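Local coordinates for protein FAD-binding oxidoreductase (Gulosibacter chungangensis, PDB 7PBG) that oxidises 4-alkylphenols such as 4-ethylphenol, dehydrogenating them to 4-vinylphenol-type products with the help of a covalently attached FAD cofactor, at residues G156-N161 with M231-M236; P256-T261 with L343-A348; R4-P7 with S11-Q14. All blocks are in the same frame, centred on the assembly; numbering follows the deposited sequence.

Contact 1. Residues G156-N161 with M231-M236; sequences GSVMGN and MGMQLM. With FAD (flavin-adenine dinucleotide), chain C.
Met159, on the first turn of helix 158-163, and Met231, on strand 226-237, carry most of the apolar packing that joins the two segments. They cross at a slant: Met159 CE lies 3.7 Å from Met231 CB, while in return Met231 CE lies 4.0 Å from Met159 CG. Both side chains run extended through chi1 and chi2 and bend only at chi3 (-69° in Met159, -88° in Met231), which turns each terminal methyl toward the other side chain. Beside them Val158 sets one branch, CG1, against Met233, with CG1 to Met233 CG at 4.1 Å. All four residues are buried, and Met231 and Met233 also reach Thr162 on the next turn of the same helix.

The hydrogen bonds to the cofactor come from segment 156-161. Ser157 is the N-cap: its OG accepts from Gly160 N at 2.8 Å, nearly straight at 169°, and also bonds Pro128 O. Its backbone N donates to FAD O2P at 2.8 Å, so the pyrophosphate sits by the helix start, where the helix dipole would favour an anion. Asn161 ND2 bridges ribityl and flavin, giving a bond to FAD O4' and another to FAD O2 at 3.0 Å; His175 ND1, hydrogen-bonded to Asn161 OD1, helps fix the amide's rotation.

Van der Waals contact with the adenine end comes from Met159 SD, 3.6 Å from FAD N6A. Gly156 CA lies near FAD O4' and Gly160 C near FAD O3P, with the cofactor packed closely on both glycines. A capped helix start at the pyrophosphate, backed by an antiparallel sheet, places this contact in the FAD-binding domain of the PCMH-type flavoprotein fold.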
loop_
_atom_site.group_PDB
_atom_site.type_symbol
_atom_site.label_atom_id
_atom_site.label_comp_id
_atom_site.label_asym_id
_atom_site.label_seq_id
_atom_site.Cartn_x
_atom_site.Cartn_y
_atom_site.Cartn_z
ATOM N N GLY A 156 -16.249 15.184 -6.063
ATOM C CA GLY A 156 -15.528 13.907 -6.207
ATOM C C GLY A 156 -16.020 12.891 -5.191
ATOM O O GLY A 156 -16.335 13.271 -4.053
ATOM N N SER A 157 -16.181 11.636 -5.588
ATOM C CA SER A 157 -16.532 10.495 -4.701
ATOM C C SER A 157 -15.330 10.020 -3.879
ATOM O O SER A 157 -14.223 9.735 -4.457
ATOM C CB SER A 157 -17.108 9.339 -5.511
ATOM O OG SER A 157 -17.114 8.162 -4.738
ATOM N N VAL A 158 -15.459 9.929 -2.561
ATOM C CA VAL A 158 -14.327 9.430 -1.725
ATOM C C VAL A 158 -13.886 8.088 -2.279
ATOM O O VAL A 158 -12.654 7.878 -2.533
ATOM C CB VAL A 158 -14.735 9.386 -0.247
ATOM C CG1 VAL A 158 -13.613 8.861 0.651
ATOM C CG2 VAL A 158 -15.242 10.726 0.209
ATOM N N MET A 159 -14.854 7.238 -2.585
ATOM C CA MET A 159 -14.588 5.871 -3.089
ATOM C C MET A 159 -14.094 5.919 -4.529
ATOM O O MET A 159 -13.060 5.243 -4.899
ATOM C CB MET A 159 -15.859 5.036 -2.999
ATOM C CG MET A 159 -15.642 3.661 -3.486
ATOM S SD MET A 159 -17.155 2.690 -3.555
ATOM C CE MET A 159 -17.468 2.525 -1.796
ATOM N N GLY A 160 -14.828 6.633 -5.374
ATOM C CA GLY A 160 -14.529 6.637 -6.817
ATOM C C GLY A 160 -13.145 7.191 -7.097
ATOM O O GLY A 160 -12.379 6.634 -7.890
ATOM N N ASN A 161 -12.763 8.271 -6.410
ATOM C CA ASN A 161 -11.432 8.864 -6.615
ATOM C C ASN A 161 -10.386 7.813 -6.227
ATOM O O ASN A 161 -9.384 7.649 -6.938
ATOM C CB ASN A 161 -11.337 10.143 -5.788
ATOM C CG ASN A 161 -9.992 10.794 -5.941
ATOM O OD1 ASN A 161 -9.015 10.390 -5.274
ATOM N ND2 ASN A 161 -9.941 11.790 -6.804
ATOM N N MET A 231 -16.409 1.134 1.384
ATOM C CA MET A 231 -14.961 1.335 1.497
ATOM C C MET A 231 -14.648 2.072 2.795
ATOM O O MET A 231 -15.373 3.049 3.117
ATOM C CB MET A 231 -14.407 2.151 0.336
ATOM C CG MET A 231 -12.889 2.276 0.358
ATOM S SD MET A 231 -12.307 3.354 -0.949
ATOM C CE MET A 231 -12.169 2.108 -2.226
ATOM N N GLY A 232 -13.664 1.562 3.541
ATOM C CA GLY A 232 -13.149 2.329 4.684
ATOM C C GLY A 232 -12.119 3.331 4.205
ATOM O O GLY A 232 -11.301 2.999 3.295
ATOM N N MET A 233 -12.132 4.524 4.790
ATOM C CA MET A 233 -11.137 5.574 4.454
ATOM C C MET A 233 -10.566 6.071 5.764
ATOM O O MET A 233 -11.351 6.626 6.547
ATOM C CB MET A 233 -11.721 6.731 3.649
ATOM C CG MET A 233 -10.731 7.857 3.337
ATOM S SD MET A 233 -9.236 7.206 2.495
ATOM C CE MET A 233 -9.962 6.508 1.011
ATOM N N GLN A 234 -9.308 5.752 6.046
ATOM C CA GLN A 234 -8.662 6.251 7.303
ATOM C C GLN A 234 -8.466 7.775 7.186
ATOM O O GLN A 234 -8.221 8.263 6.074
ATOM C CB GLN A 234 -7.378 5.458 7.510
ATOM C CG GLN A 234 -7.682 3.997 7.707
ATOM C CD GLN A 234 -6.479 3.119 7.807
ATOM O OE1 GLN A 234 -5.367 3.525 7.480
ATOM N NE2 GLN A 234 -6.720 1.925 8.300
ATOM N N LEU A 235 -8.648 8.505 8.285
ATOM C CA LEU A 235 -8.733 9.966 8.303
ATOM C C LEU A 235 -7.696 10.515 9.259
ATOM O O LEU A 235 -7.575 10.033 10.370
ATOM C CB LEU A 235 -10.137 10.429 8.761
ATOM C CG LEU A 235 -11.320 9.972 7.922
ATOM C CD1 LEU A 235 -12.641 10.603 8.438
ATOM C CD2 LEU A 235 -11.098 10.314 6.453
ATOM N N MET A 236 -7.013 11.530 8.804
ATOM C CA MET A 236 -5.955 12.152 9.617
ATOM C C MET A 236 -6.596 12.739 10.849
ATOM O O MET A 236 -7.550 13.542 10.780
ATOM C CB MET A 236 -5.194 13.216 8.818
ATOM C CG MET A 236 -4.030 13.799 9.577
ATOM S SD MET A 236 -3.079 14.817 8.419
ATOM C CE MET A 236 -2.518 16.144 9.481
HETATM P PA FAD C . -15.945 7.967 -10.407
HETATM O O1A FAD C . -16.154 8.586 -11.751
HETATM O O2A FAD C . -17.154 7.520 -9.623
HETATM O O5B FAD C . -15.007 6.723 -10.591
HETATM C C5B FAD C . -13.844 6.772 -11.405
HETATM C C4B FAD C . -13.585 5.377 -11.919
HETATM O O4B FAD C . -13.277 4.473 -10.818
HETATM C C3B FAD C . -14.759 4.695 -12.640
HETATM O O3B FAD C . -14.841 5.106 -14.002
HETATM C C2B FAD C . -14.469 3.204 -12.405
HETATM O O2B FAD C . -13.503 2.763 -13.341
HETATM C C1B FAD C . -13.926 3.223 -10.979
HETATM N N9A FAD C . -14.926 3.095 -9.953
HETATM C C8A FAD C . -15.469 4.112 -9.233
HETATM N N7A FAD C . -16.333 3.690 -8.358
HETATM C C5A FAD C . -16.410 2.331 -8.553
HETATM C C6A FAD C . -17.121 1.327 -7.888
HETATM N N6A FAD C . -18.005 1.577 -6.914
HETATM N N1A FAD C . -16.950 0.060 -8.329
HETATM C C2A FAD C . -16.052 -0.173 -9.321
HETATM N N3A FAD C . -15.303 0.692 -9.991
HETATM C C4A FAD C . -15.536 1.946 -9.550
HETATM N N1 FAD C . -8.294 14.008 -9.540
HETATM C C2 FAD C . -7.559 13.785 -8.465
HETATM O O2 FAD C . -7.380 12.616 -8.035
HETATM N N3 FAD C . -7.048 14.798 -7.739
HETATM C C4 FAD C . -7.173 16.106 -8.109
HETATM O O4 FAD C . -6.742 17.004 -7.361
HETATM C C4X FAD C . -7.894 16.387 -9.255
HETATM N N5 FAD C . -7.999 17.637 -9.617
HETATM C C5X FAD C . -8.732 17.887 -10.752
HETATM C C6 FAD C . -8.881 19.223 -11.148
HETATM C C7 FAD C . -9.647 19.576 -12.243
HETATM C C7M FAD C . -9.791 21.036 -12.619
HETATM C C8 FAD C . -10.299 18.554 -12.965
HETATM C C8M FAD C . -11.139 18.886 -14.160
HETATM C C9 FAD C . -10.131 17.232 -12.606
HETATM C C9A FAD C . -9.363 16.858 -11.487
HETATM N N10 FAD C . -9.223 15.541 -11.062
HETATM C C10 FAD C . -8.489 15.262 -9.917
HETATM C "C1'" FAD C . -9.925 14.417 -11.734
HETATM C "C2'" FAD C . -11.320 14.134 -11.154
HETATM O "O2'" FAD C . -12.055 15.382 -10.913
HETATM C "C3'" FAD C . -11.332 13.384 -9.806
HETATM O "O3'" FAD C . -10.391 12.339 -9.823
HETATM C "C4'" FAD C . -12.690 12.811 -9.379
HETATM O "O4'" FAD C . -12.728 12.646 -7.953
HETATM C "C5'" FAD C . -12.964 11.497 -10.059
HETATM O "O5'" FAD C . -14.367 11.289 -10.273
HETATM P P FAD C . -15.268 10.517 -9.205
HETATM O O1P FAD C . -16.700 10.886 -9.450
HETATM O O2P FAD C . -14.679 10.812 -7.862
HETATM O O3P FAD C . -15.038 8.970 -9.542
#

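Contact 2. Residues P256-T261 with L343-A348; sequences PAIMET and LQIPGA
Ala257 and Ile345 face each other with their CA atoms 7.3 Å apart, where helix 255-266 meets the loop between helix 328-342 and strand 349-352, a loop that turns through a type II beta turn from Ile345 to Ala348. The Ala348 N to Ile345 O bond, 3.0 Å, closes that turn, and Gly347 takes a positive phi of 86°, a backbone shape that glycine adopts readily.

Ile345 alone reaches across from the loop, and it does so with the end of its longer branch. With CG1 lying anti to the carbonyl carbon (chi1 -58°) and the chain extended beyond it, CD1 is carried onto the helix surface. There it meets Ala257 CB at 3.8 Å and the backbone at Ile258 N at 3.9 Å. Ile258 CG1 is farther from CD1, at 4.2 Å, its side chain standing at about a right angle to that of Ile345. Thr261 passes alongside in the opposite direction, presenting OG1 to the same methyl. Ile345 and Ile258 both also touch Phe249 on strand 241-249, which ties the contact to the eight-stranded antiparallel sheet; Glu260, in the same helix turn, forms a salt bridge with Lys120 of the second subunit.

The polar side-chain atom at this methyl, Thr261 OG1, is engaged within its own helix: it donates to Ala257 O at 2.6 Å, tilted 25° from the carbonyl plane, while Thr261 N approaches that oxygen from the opposite face. One carbonyl thus accepts two bonds from one residue, and the OG1 bond holds the rotation of the threonine side chain. The chemistry across the interface is therefore apolar packing, a small, partly buried methyl contact that sets the loop on the helix with no directional bond between the segments.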
loop_
_atom_site.group_PDB
_atom_site.type_symbol
_atom_site.label_atom_id
_atom_site.label_comp_id
_atom_site.label_asym_id
_atom_site.label_seq_id
_atom_site.Cartn_x
_atom_site.Cartn_y
_atom_site.Cartn_z
ATOM N N PRO A 256 13.566 24.592 -12.438
ATOM C CA PRO A 256 14.548 23.632 -11.952
ATOM C C PRO A 256 14.959 23.853 -10.495
ATOM O O PRO A 256 14.921 22.912 -9.695
ATOM C CB PRO A 256 15.745 23.800 -12.899
ATOM C CG PRO A 256 15.130 24.311 -14.142
ATOM C CD PRO A 256 13.989 25.226 -13.704
ATOM N N ALA A 257 15.296 25.083 -10.122
ATOM C CA ALA A 257 15.686 25.331 -8.735
ATOM C C ALA A 257 14.521 25.052 -7.773
ATOM O O ALA A 257 14.779 24.671 -6.585
ATOM C CB ALA A 257 16.191 26.723 -8.570
ATOM N N ILE A 258 13.305 25.390 -8.184
ATOM C CA ILE A 258 12.144 25.124 -7.317
ATOM C C ILE A 258 12.085 23.622 -7.017
ATOM O O ILE A 258 11.950 23.246 -5.871
ATOM C CB ILE A 258 10.836 25.609 -7.915
ATOM C CG1 ILE A 258 10.829 27.132 -8.117
ATOM C CG2 ILE A 258 9.688 25.067 -7.077
ATOM C CD1 ILE A 258 9.692 27.631 -9.025
ATOM N N MET A 259 12.194 22.775 -8.047
ATOM C CA MET A 259 11.997 21.342 -7.851
ATOM C C MET A 259 13.188 20.799 -7.032
ATOM O O MET A 259 12.959 19.995 -6.137
ATOM C CB MET A 259 11.863 20.603 -9.190
ATOM C CG MET A 259 10.726 21.049 -10.054
ATOM S SD MET A 259 9.123 21.259 -9.248
ATOM C CE MET A 259 8.855 19.563 -8.738
ATOM N N GLU A 260 14.421 21.263 -7.304
ATOM C CA GLU A 260 15.609 20.731 -6.630
ATOM C C GLU A 260 15.620 21.235 -5.184
ATOM O O GLU A 260 16.186 20.537 -4.355
ATOM C CB GLU A 260 16.869 21.083 -7.392
ATOM C CG GLU A 260 16.967 20.339 -8.698
ATOM C CD GLU A 260 17.276 18.852 -8.620
ATOM O OE1 GLU A 260 17.689 18.376 -7.546
ATOM O OE2 GLU A 260 17.162 18.180 -9.656
ATOM N N THR A 261 14.984 22.371 -4.875
ATOM C CA THR A 261 14.874 22.848 -3.479
ATOM C C THR A 261 13.830 22.016 -2.715
ATOM O O THR A 261 14.037 21.681 -1.518
ATOM C CB THR A 261 14.536 24.339 -3.392
ATOM O OG1 THR A 261 15.572 25.031 -4.089
ATOM C CG2 THR A 261 14.444 24.863 -1.975
ATOM N N LEU A 343 13.619 31.278 -0.518
ATOM C CA LEU A 343 13.900 32.721 -0.701
ATOM C C LEU A 343 15.343 32.910 -1.160
ATOM O O LEU A 343 15.633 34.043 -1.569
ATOM C CB LEU A 343 13.614 33.550 0.549
ATOM C CG LEU A 343 12.150 33.810 0.913
ATOM C CD1 LEU A 343 12.103 34.791 2.055
ATOM C CD2 LEU A 343 11.319 34.317 -0.227
ATOM N N GLN A 344 16.160 31.857 -1.191
ATOM C CA GLN A 344 17.491 31.944 -1.852
ATOM C C GLN A 344 17.362 31.983 -3.376
ATOM O O GLN A 344 18.384 32.253 -4.035
ATOM C CB GLN A 344 18.409 30.816 -1.434
ATOM C CG GLN A 344 18.796 30.878 0.025
ATOM C CD GLN A 344 20.048 30.071 0.212
ATOM O OE1 GLN A 344 20.041 28.894 -0.105
ATOM N NE2 GLN A 344 21.120 30.693 0.696
ATOM N N ILE A 345 16.198 31.650 -3.932
ATOM C CA ILE A 345 15.945 31.836 -5.383
ATOM C C ILE A 345 15.695 33.310 -5.621
ATOM O O ILE A 345 14.735 33.858 -5.092
ATOM C CB ILE A 345 14.819 30.933 -5.879
ATOM C CG1 ILE A 345 15.190 29.478 -5.587
ATOM C CG2 ILE A 345 14.528 31.193 -7.350
ATOM C CD1 ILE A 345 14.104 28.459 -5.926
ATOM N N PRO A 346 16.547 33.986 -6.420
ATOM C CA PRO A 346 16.400 35.426 -6.596
ATOM C C PRO A 346 14.984 35.811 -7.022
ATOM O O PRO A 346 14.388 35.190 -7.897
ATOM C CB PRO A 346 17.431 35.790 -7.656
ATOM C CG PRO A 346 18.497 34.692 -7.525
ATOM C CD PRO A 346 17.740 33.443 -7.110
ATOM N N GLY A 347 14.446 36.818 -6.364
ATOM C CA GLY A 347 13.115 37.339 -6.710
ATOM C C GLY A 347 11.956 36.615 -6.037
ATOM O O GLY A 347 10.827 37.131 -6.154
ATOM N N ALA A 348 12.185 35.489 -5.366
ATOM C CA ALA A 348 11.106 34.720 -4.691
ATOM C C ALA A 348 10.496 35.572 -3.589
ATOM O O ALA A 348 11.204 36.376 -2.960
ATOM C CB ALA A 348 11.598 33.425 -4.111
#

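Contact 3. Residues R4-P7 with S11-Q14; sequences RTLP and SAEQ
A capping box formed by Ser11 and Gln14 starts helix 12-26, and Leu6 from the preceding loop lays its side chain against that first turn. The touching atom is Leu6 CD1, which stands 3.6 Å from Ala12 N and 3.9 Å from Ser11 C, so the methyl rests on the peptide link entering the helix. Ala12 CB is a little farther from Leu6 CD1, at 4.1 Å. Leu6 CG lies opposite the carbonyl carbon (chi1 -74°), and CD1 continues the chain extended from there, directing this methyl at the helix start. Leu6 and Pro7 also touch Phe15, one turn further on, which joins the loop to the same helix.

The box itself consists of reciprocal bonds. Ser11 OG accepts from Gln14 N at 3.1 Å with an angle of 170°, and Ser11 N donates to Gln14 OE1 over an equal 3.1 Å, almost linear at 177° though tilted from the plane of the amide. Elsewhere in the loop Arg4 anchors the chain through salt bridges to Glu35 and Asp42.

Two kinds of force thus divide the work at this surface contact. Hydrogen bonds satisfy amides at the helix start and hold the Gln14 side chain back over Ser11, whereas between these two segments the link is apolar packing of one leucine methyl, extended by Phe15.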
loop_
_atom_site.group_PDB
_atom_site.type_symbol
_atom_site.label_atom_id
_atom_site.label_comp_id
_atom_site.label_asym_id
_atom_site.label_seq_id
_atom_site.Cartn_x
_atom_site.Cartn_y
_atom_site.Cartn_z
ATOM N N ARG A 4 -30.525 3.656 -27.601
ATOM C CA ARG A 4 -29.703 4.730 -28.207
ATOM C C ARG A 4 -28.445 4.096 -28.825
ATOM O O ARG A 4 -27.959 4.581 -29.839
ATOM C CB ARG A 4 -29.381 5.798 -27.158
ATOM C CG ARG A 4 -28.397 5.336 -26.093
ATOM C CD ARG A 4 -28.327 6.327 -24.949
ATOM N NE ARG A 4 -27.931 7.664 -25.329
ATOM C CZ ARG A 4 -26.762 8.235 -25.027
ATOM N NH1 ARG A 4 -25.813 7.558 -24.397
ATOM N NH2 ARG A 4 -26.519 9.470 -25.411
ATOM N N THR A 5 -27.956 3.036 -28.205
ATOM C CA THR A 5 -26.740 2.291 -28.585
ATOM C C THR A 5 -26.956 0.853 -28.104
ATOM O O THR A 5 -27.814 0.634 -27.189
ATOM C CB THR A 5 -25.449 2.888 -27.989
ATOM O OG1 THR A 5 -25.558 2.845 -26.569
ATOM C CG2 THR A 5 -25.137 4.303 -28.419
ATOM N N LEU A 6 -26.260 -0.092 -28.702
ATOM C CA LEU A 6 -26.245 -1.487 -28.227
ATOM C C LEU A 6 -24.813 -1.973 -28.202
ATOM O O LEU A 6 -24.020 -1.610 -29.058
ATOM C CB LEU A 6 -27.034 -2.417 -29.150
ATOM C CG LEU A 6 -28.552 -2.306 -29.087
ATOM C CD1 LEU A 6 -29.154 -3.260 -30.107
ATOM C CD2 LEU A 6 -29.073 -2.604 -27.705
ATOM N N PRO A 7 -24.522 -2.902 -27.269
ATOM C CA PRO A 7 -23.216 -3.536 -27.237
ATOM C C PRO A 7 -23.103 -4.467 -28.453
ATOM O O PRO A 7 -24.062 -5.202 -28.742
ATOM C CB PRO A 7 -23.181 -4.259 -25.881
ATOM C CG PRO A 7 -24.620 -4.375 -25.418
ATOM C CD PRO A 7 -25.429 -3.368 -26.211
ATOM N N SER A 11 -28.267 -8.246 -29.572
ATOM C CA SER A 11 -29.360 -7.814 -30.454
ATOM C C SER A 11 -30.336 -6.965 -29.627
ATOM O O SER A 11 -30.296 -7.016 -28.354
ATOM C CB SER A 11 -30.032 -9.031 -31.010
ATOM O OG SER A 11 -30.919 -9.613 -30.051
ATOM N N ALA A 12 -31.173 -6.175 -30.290
ATOM C CA ALA A 12 -32.225 -5.408 -29.584
ATOM C C ALA A 12 -33.138 -6.342 -28.782
ATOM O O ALA A 12 -33.618 -5.954 -27.688
ATOM C CB ALA A 12 -32.999 -4.549 -30.556
ATOM N N GLU A 13 -33.481 -7.508 -29.326
ATOM C CA GLU A 13 -34.407 -8.441 -28.653
ATOM C C GLU A 13 -33.745 -8.910 -27.348
ATOM O O GLU A 13 -34.406 -8.881 -26.298
ATOM C CB GLU A 13 -34.769 -9.573 -29.614
ATOM C CG GLU A 13 -35.575 -10.673 -28.957
ATOM C CD GLU A 13 -35.797 -11.822 -29.917
ATOM O OE1 GLU A 13 -35.001 -12.777 -29.880
ATOM O OE2 GLU A 13 -36.705 -11.694 -30.774
ATOM N N GLN A 14 -32.486 -9.333 -27.435
ATOM C CA GLN A 14 -31.691 -9.793 -26.270
ATOM C C GLN A 14 -31.594 -8.662 -25.240
ATOM O O GLN A 14 -31.893 -8.924 -24.046
ATOM C CB GLN A 14 -30.323 -10.251 -26.760
ATOM C CG GLN A 14 -30.393 -11.641 -27.381
ATOM C CD GLN A 14 -29.135 -11.962 -28.146
ATOM O OE1 GLN A 14 -28.331 -11.085 -28.446
ATOM N NE2 GLN A 14 -28.957 -13.239 -28.477
#

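The three contacts are separate along the chain and in space: contact 3 closes first, then contact 1, and contact 2 follows. Contact 1 is the one at the cofactor; its centre lies about 12 Å from the centre of the chain, against about 29 Å for contact 2 and about 32 Å for contact 3. Contacts 2 and 3 sit on opposite sides of that centre, their own centres about 59 Å apart, and each lies about 35 Å from contact 1, centre to centre. Nearest atoms are still about 20 Å from contact 1 to contact 2 and about 21 Å to contact 3. Both outer contacts lie away from the FAD site.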